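Local structure of carbamate kinase (2E9Y) at residues D123-P129 and V164-R169; K131-Y137 and G159-V165. The protein probably acts as a carbamate kinase, transferring a phosphoryl group between carbamoyl phosphate and ADP to give ATP and carbamate. All blocks are in the same frame, centred on the assembly; numbering follows the deposited sequence.

Contact 1: D123-P129 and V164-R169; sequences DPSFNNP and VVPSPR
Asp123 reaches across to Pro168 and Arg169 with its whole side chain. Asp123 CB lies 3.8 Å from Pro168 CB. Asp123 CG follows, 3.6 Å from Pro168 CB. At the tip the two oxygens divide the work. Asp123 OD1 passes near Pro168 CA but turns back to its own segment, where it accepts from Ser125 N at 3.0 Å through its anti lone pair, which makes an Asx turn. Asp123 OD2 accepts from Arg169 N at 2.9 Å; this donor sits 47° out of the carboxylate plane. Water 1 donates to OD2 and to Arg169 O. With an alanine in place of Asp123, Arg169 N would probably lose this acceptor, and the turn at Ser125 would be freer to shift. The Asx turn leads into residues 124-127, which have helix-like backbone angles, in the loop between strands 112-119 and 131-133 of the amino acid kinase fold. Facing it is the chain that leaves strand 161-165. Ser125 holds OG anti to its own N (chi1 -158°), which sets the hydroxyl against Ser167 N at 2.7 Å, a nearly straight bond. The Phe126 ring takes Pro166 CB over one face. Phe126 CE2 is 3.9 Å from Pro168 CB, and Val119 touches both Phe126 and Pro168. Further along, Pro129 CB packs 3.4 Å from Val165 C, and Pro129 CG meets Val164 CG2.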
loop_
_atom_site.group_PDB
_atom_site.type_symbol
_atom_site.label_atom_id
_atom_site.label_comp_id
_atom_site.label_asym_id
_atom_site.label_seq_id
_atom_site.Cartn_x
_atom_site.Cartn_y
_atom_site.Cartn_z
ATOM N N ASP A 123 -25.965 6.918 4.846
ATOM C CA ASP A 123 -25.668 7.946 3.855
ATOM C C ASP A 123 -26.480 7.737 2.579
ATOM O O ASP A 123 -26.482 6.652 2.007
ATOM C CB ASP A 123 -24.175 7.938 3.520
ATOM C CG ASP A 123 -23.731 9.204 2.821
ATOM O OD1 ASP A 123 -24.134 9.423 1.659
ATOM O OD2 ASP A 123 -22.985 9.987 3.445
ATOM N N PRO A 124 -27.179 8.784 2.120
ATOM C CA PRO A 124 -28.013 8.760 0.911
ATOM C C PRO A 124 -27.308 8.185 -0.321
ATOM O O PRO A 124 -27.943 7.619 -1.217
ATOM C CB PRO A 124 -28.369 10.231 0.720
ATOM C CG PRO A 124 -28.447 10.732 2.119
ATOM C CD PRO A 124 -27.231 10.109 2.764
ATOM N N SER A 125 -25.989 8.326 -0.362
ATOM C CA SER A 125 -25.222 7.845 -1.499
ATOM C C SER A 125 -25.286 6.329 -1.702
ATOM O O SER A 125 -25.156 5.850 -2.829
ATOM C CB SER A 125 -23.763 8.290 -1.361
ATOM O OG SER A 125 -23.123 8.289 -2.623
ATOM N N PHE A 126 -25.486 5.572 -0.627
ATOM C CA PHE A 126 -25.521 4.107 -0.754
ATOM C C PHE A 126 -26.745 3.640 -1.556
ATOM O O PHE A 126 -26.756 2.569 -2.146
ATOM C CB PHE A 126 -25.550 3.456 0.642
ATOM C CG PHE A 126 -24.170 3.428 1.253
ATOM C CD1 PHE A 126 -23.237 2.481 0.836
ATOM C CD2 PHE A 126 -23.857 4.317 2.265
ATOM C CE1 PHE A 126 -21.974 2.452 1.428
ATOM C CE2 PHE A 126 -22.591 4.282 2.850
ATOM C CZ PHE A 126 -21.647 3.357 2.430
ATOM N N ASN A 127 -27.828 4.452 -1.510
ATOM C CA ASN A 127 -29.030 4.081 -2.252
ATOM C C ASN A 127 -29.064 4.783 -3.621
ATOM O O ASN A 127 -29.824 4.430 -4.512
ATOM C CB ASN A 127 -30.266 4.458 -1.414
ATOM C CG ASN A 127 -31.501 3.743 -1.925
ATOM O OD1 ASN A 127 -31.833 2.627 -1.512
ATOM N ND2 ASN A 127 -32.244 4.443 -2.799
ATOM N N ASN A 128 -28.214 5.833 -3.752
ATOM C CA ASN A 128 -28.145 6.586 -5.010
ATOM C C ASN A 128 -26.690 6.748 -5.486
ATOM O O ASN A 128 -26.189 7.854 -5.627
ATOM C CB ASN A 128 -28.775 7.968 -4.770
ATOM C CG ASN A 128 -28.724 8.817 -6.027
ATOM O OD1 ASN A 128 -28.981 8.353 -7.138
ATOM N ND2 ASN A 128 -28.435 10.114 -5.825
ATOM N N PRO A 129 -25.996 5.632 -5.757
ATOM C CA PRO A 129 -24.607 5.735 -6.226
ATOM C C PRO A 129 -24.522 6.482 -7.551
ATOM O O PRO A 129 -25.332 6.252 -8.450
ATOM C CB PRO A 129 -24.173 4.273 -6.338
ATOM C CG PRO A 129 -25.455 3.566 -6.667
ATOM C CD PRO A 129 -26.446 4.229 -5.738
ATOM N N VAL A 164 -21.550 2.485 -11.131
ATOM C CA VAL A 164 -21.489 3.646 -10.257
ATOM C C VAL A 164 -21.497 3.123 -8.825
ATOM O O VAL A 164 -22.199 2.165 -8.511
ATOM C CB VAL A 164 -22.693 4.608 -10.475
ATOM C CG1 VAL A 164 -22.507 5.392 -11.775
ATOM C CG2 VAL A 164 -23.990 3.822 -10.517
ATOM N N VAL A 165 -20.692 3.742 -7.970
ATOM C CA VAL A 165 -20.605 3.336 -6.577
ATOM C C VAL A 165 -20.854 4.539 -5.682
ATOM O O VAL A 165 -20.740 5.686 -6.119
ATOM C CB VAL A 165 -19.213 2.744 -6.238
ATOM C CG1 VAL A 165 -18.957 1.496 -7.068
ATOM C CG2 VAL A 165 -18.138 3.782 -6.476
ATOM N N PRO A 166 -21.217 4.287 -4.416
ATOM C CA PRO A 166 -21.488 5.350 -3.445
ATOM C C PRO A 166 -20.275 6.218 -3.115
ATOM O O PRO A 166 -19.139 5.745 -3.109
ATOM C CB PRO A 166 -21.952 4.583 -2.207
ATOM C CG PRO A 166 -22.529 3.324 -2.761
ATOM C CD PRO A 166 -21.545 2.967 -3.848
ATOM N N SER A 167 -20.535 7.487 -2.832
ATOM C CA SER A 167 -19.485 8.419 -2.431
ATOM C C SER A 167 -20.015 9.090 -1.170
ATOM O O SER A 167 -20.378 10.263 -1.182
ATOM C CB SER A 167 -19.222 9.468 -3.512
ATOM O OG SER A 167 -18.204 10.365 -3.083
ATOM N N PRO A 168 -20.082 8.333 -0.065
ATOM C CA PRO A 168 -20.572 8.809 1.234
ATOM C C PRO A 168 -19.652 9.839 1.867
ATOM O O PRO A 168 -18.462 9.899 1.557
ATOM C CB PRO A 168 -20.658 7.532 2.058
ATOM C CG PRO A 168 -19.539 6.713 1.517
ATOM C CD PRO A 168 -19.652 6.925 0.023
ATOM N N ARG A 169 -20.209 10.654 2.754
ATOM C CA ARG A 169 -19.413 11.668 3.427
ATOM C C ARG A 169 -18.569 11.048 4.537
ATOM O O ARG A 169 -19.001 10.122 5.221
ATOM C CB ARG A 169 -20.316 12.767 3.994
ATOM C CG ARG A 169 -20.830 13.726 2.927
ATOM C CD ARG A 169 -21.296 15.045 3.535
ATOM N NE ARG A 169 -21.343 16.120 2.545
ATOM C CZ ARG A 169 -22.225 16.192 1.551
ATOM N NH1 ARG A 169 -23.149 15.251 1.407
ATOM N NH2 ARG A 169 -22.179 17.206 0.698
HETATM O O HOH W 1 -21.394 8.954 5.670
#

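Contact 2: K131-Y137 and G159-V165; sequences KPVGPIY and GGFRRVV
Lys131 and Val165 form an antiparallel hydrogen-bonded pair. Val165 N donates to Lys131 O at 2.9 Å, while the return bond from Lys131 N to Val165 O is weak. Val133 N then donates to Arg163 O at 3.0 Å, almost in line with the Arg163 carbonyl. Pro132 has no N-H to give and sits opposite Val164 in a non-hydrogen-bonded pair. The chain turns a corner at Gly134 and Pro135, interrupting the direct ladder. Water 2 fills the break with four bonds. It donates to Val133 O and Pro135 O, and accepts from Arg162 NE and Arg163 N. Pairing resumes at Tyr137 and Phe161, whose backbones bond both ways. Tyr137 N reaches Phe161 O at 2.8 Å and 174°.

Arg162 folds back over the corner, bent at chi2 (-61°) and chi3 (-60°). Pro132 CB lies over one face of the Arg162 guanidinium, 3.7 Å from Arg162 CZ. Arg162 NH2 comes within 3.0 Å of Gly134 O. Arg163 runs extended instead, and Arg163 CB is 3.9 Å from Tyr137 CE1. Val165 CG1 lies over one face of the Arg163 guanidinium, whose strongest partner is Glu211, by a salt bridge; Trp151 adds a cation-pi contact. Ile136 CG2 packs against Gly160 CA, where a CB would clash. Strand 161-165 also pairs with strand 152-155, so it has partners along both edges: that strand on one, and 131-133 and 136-137 on the other. Backbone bonds join Arg162 to Lys154 and Val164 to Val152. This small antiparallel sheet is set apart from the main sheet of the kinase fold. The four bonds of water 2 suggest that it bridges the corner where direct backbone bonds are absent, satisfying Val133 O, Pro135 O, Arg162 NE and Arg163 N together.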
loop_
_atom_site.group_PDB
_atom_site.type_symbol
_atom_site.label_atom_id
_atom_site.label_comp_id
_atom_site.label_asym_id
_atom_site.label_seq_id
_atom_site.Cartn_x
_atom_site.Cartn_y
_atom_site.Cartn_z
ATOM N N LYS A 131 -21.009 7.800 -8.661
ATOM C CA LYS A 131 -19.615 7.957 -9.055
ATOM C C LYS A 131 -19.209 6.812 -9.980
ATOM O O LYS A 131 -19.174 5.659 -9.563
ATOM C CB LYS A 131 -18.714 7.967 -7.819
ATOM C CG LYS A 131 -17.262 8.305 -8.121
ATOM C CD LYS A 131 -17.121 9.740 -8.615
ATOM C CE LYS A 131 -15.693 10.038 -9.055
ATOM N NZ LYS A 131 -14.714 9.775 -7.964
ATOM N N PRO A 132 -18.913 7.118 -11.255
ATOM C CA PRO A 132 -18.508 6.091 -12.220
ATOM C C PRO A 132 -17.112 5.573 -11.890
ATOM O O PRO A 132 -16.226 6.356 -11.555
ATOM C CB PRO A 132 -18.516 6.836 -13.558
ATOM C CG PRO A 132 -19.428 8.003 -13.324
ATOM C CD PRO A 132 -19.081 8.418 -11.922
ATOM N N VAL A 133 -16.928 4.261 -11.983
ATOM C CA VAL A 133 -15.630 3.648 -11.716
ATOM C C VAL A 133 -15.426 2.441 -12.616
ATOM O O VAL A 133 -16.285 1.565 -12.704
ATOM C CB VAL A 133 -15.500 3.178 -10.247
ATOM C CG1 VAL A 133 -14.197 2.405 -10.062
ATOM C CG2 VAL A 133 -15.519 4.380 -9.312
ATOM N N GLY A 134 -14.289 2.403 -13.298
ATOM C CA GLY A 134 -14.011 1.272 -14.153
ATOM C C GLY A 134 -14.305 1.464 -15.627
ATOM O O GLY A 134 -14.555 2.575 -16.088
ATOM N N PRO A 135 -14.290 0.364 -16.387
ATOM C CA PRO A 135 -14.534 0.320 -17.827
ATOM C C PRO A 135 -15.999 0.374 -18.214
ATOM O O PRO A 135 -16.886 0.445 -17.365
ATOM C CB PRO A 135 -13.906 -1.003 -18.225
ATOM C CG PRO A 135 -14.306 -1.875 -17.073
ATOM C CD PRO A 135 -14.034 -0.993 -15.865
ATOM N N ILE A 136 -16.233 0.335 -19.517
ATOM C CA ILE A 136 -17.580 0.342 -20.052
ATOM C C ILE A 136 -18.052 -1.106 -20.063
ATOM O O ILE A 136 -17.329 -2.001 -20.510
ATOM C CB ILE A 136 -17.594 0.913 -21.480
ATOM C CG1 ILE A 136 -17.253 2.403 -21.425
ATOM C CG2 ILE A 136 -18.952 0.669 -22.132
ATOM C CD1 ILE A 136 -16.985 3.028 -22.769
ATOM N N TYR A 137 -19.253 -1.333 -19.545
ATOM C CA TYR A 137 -19.830 -2.671 -19.488
ATOM C C TYR A 137 -20.932 -2.814 -20.519
ATOM O O TYR A 137 -21.638 -1.850 -20.819
ATOM C CB TYR A 137 -20.430 -2.937 -18.110
ATOM C CG TYR A 137 -19.420 -3.042 -17.001
ATOM C CD1 TYR A 137 -19.028 -1.912 -16.286
ATOM C CD2 TYR A 137 -18.864 -4.275 -16.653
ATOM C CE1 TYR A 137 -18.107 -2.004 -15.241
ATOM C CE2 TYR A 137 -17.945 -4.378 -15.607
ATOM C CZ TYR A 137 -17.573 -3.240 -14.906
ATOM O OH TYR A 137 -16.675 -3.333 -13.860
ATOM N N GLY A 159 -22.463 4.843 -25.438
ATOM C CA GLY A 159 -22.655 3.407 -25.588
ATOM C C GLY A 159 -22.236 2.645 -24.330
ATOM O O GLY A 159 -21.269 2.970 -23.657
ATOM N N GLY A 160 -23.035 1.620 -23.983
ATOM C CA GLY A 160 -22.676 0.786 -22.831
ATOM C C GLY A 160 -23.097 1.406 -21.485
ATOM O O GLY A 160 -23.883 2.343 -21.409
ATOM N N PHE A 161 -22.537 0.841 -20.422
ATOM C CA PHE A 161 -22.850 1.266 -19.064
ATOM C C PHE A 161 -21.612 1.465 -18.204
ATOM O O PHE A 161 -20.565 0.876 -18.461
ATOM C CB PHE A 161 -23.731 0.208 -18.402
ATOM C CG PHE A 161 -25.010 -0.055 -19.136
ATOM C CD1 PHE A 161 -25.045 -0.953 -20.196
ATOM C CD2 PHE A 161 -26.170 0.626 -18.795
ATOM C CE1 PHE A 161 -26.222 -1.166 -20.911
ATOM C CE2 PHE A 161 -27.350 0.420 -19.500
ATOM C CZ PHE A 161 -27.377 -0.476 -20.561
ATOM N N ARG A 162 -21.746 2.296 -17.177
ATOM C CA ARG A 162 -20.656 2.539 -16.240
ATOM C C ARG A 162 -21.146 2.055 -14.885
ATOM O O ARG A 162 -22.310 2.267 -14.529
ATOM C CB ARG A 162 -20.329 4.036 -16.118
ATOM C CG ARG A 162 -19.706 4.695 -17.343
ATOM C CD ARG A 162 -18.362 4.070 -17.717
ATOM N NE ARG A 162 -17.340 4.159 -16.669
ATOM C CZ ARG A 162 -16.650 5.257 -16.358
ATOM N NH1 ARG A 162 -16.860 6.396 -17.004
ATOM N NH2 ARG A 162 -15.725 5.208 -15.405
ATOM N N ARG A 163 -20.283 1.387 -14.133
ATOM C CA ARG A 163 -20.687 0.956 -12.806
ATOM C C ARG A 163 -20.555 2.208 -11.963
ATOM O O ARG A 163 -19.569 2.930 -12.087
ATOM C CB ARG A 163 -19.752 -0.109 -12.234
ATOM C CG ARG A 163 -20.156 -0.523 -10.816
ATOM C CD ARG A 163 -19.044 -1.225 -10.048
ATOM N NE ARG A 163 -19.518 -1.652 -8.732
ATOM C CZ ARG A 163 -18.769 -2.257 -7.813
ATOM N NH1 ARG A 163 -17.489 -2.517 -8.051
ATOM N NH2 ARG A 163 -19.310 -2.612 -6.654
ATOM N N VAL A 164 -21.550 2.485 -11.131
ATOM C CA VAL A 164 -21.489 3.646 -10.257
ATOM C C VAL A 164 -21.497 3.123 -8.825
ATOM O O VAL A 164 -22.199 2.165 -8.511
ATOM C CB VAL A 164 -22.693 4.608 -10.475
ATOM C CG1 VAL A 164 -22.507 5.392 -11.775
ATOM C CG2 VAL A 164 -23.990 3.822 -10.517
ATOM N N VAL A 165 -20.692 3.742 -7.970
ATOM C CA VAL A 165 -20.605 3.336 -6.577
ATOM C C VAL A 165 -20.854 4.539 -5.682
ATOM O O VAL A 165 -20.740 5.686 -6.119
ATOM C CB VAL A 165 -19.213 2.744 -6.238
ATOM C CG1 VAL A 165 -18.957 1.496 -7.068
ATOM C CG2 VAL A 165 -18.138 3.782 -6.476
HETATM O O HOH W 2 -17.621 1.688 -15.178
#

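Both contacts use strand 161-165, and they share Val164 and Val165. Contact 2 is nested inside the loop that contact 1 closes, and their centres lie about 15 Å apart. Both are partly buried, and neither is touched by the other subunit. Contact 2 lies further from the centre of the chain, about 20 Å against 17 Å, within the small antiparallel sheet. Its bonds are mainly backbone to backbone, with a water at the corner. Contact 1 joins a loop to the chain leaving that sheet for strand 170-173 of the main sheet. There side-chain oxygens accept from backbone N-H groups, and proline packing replaces strand pairing.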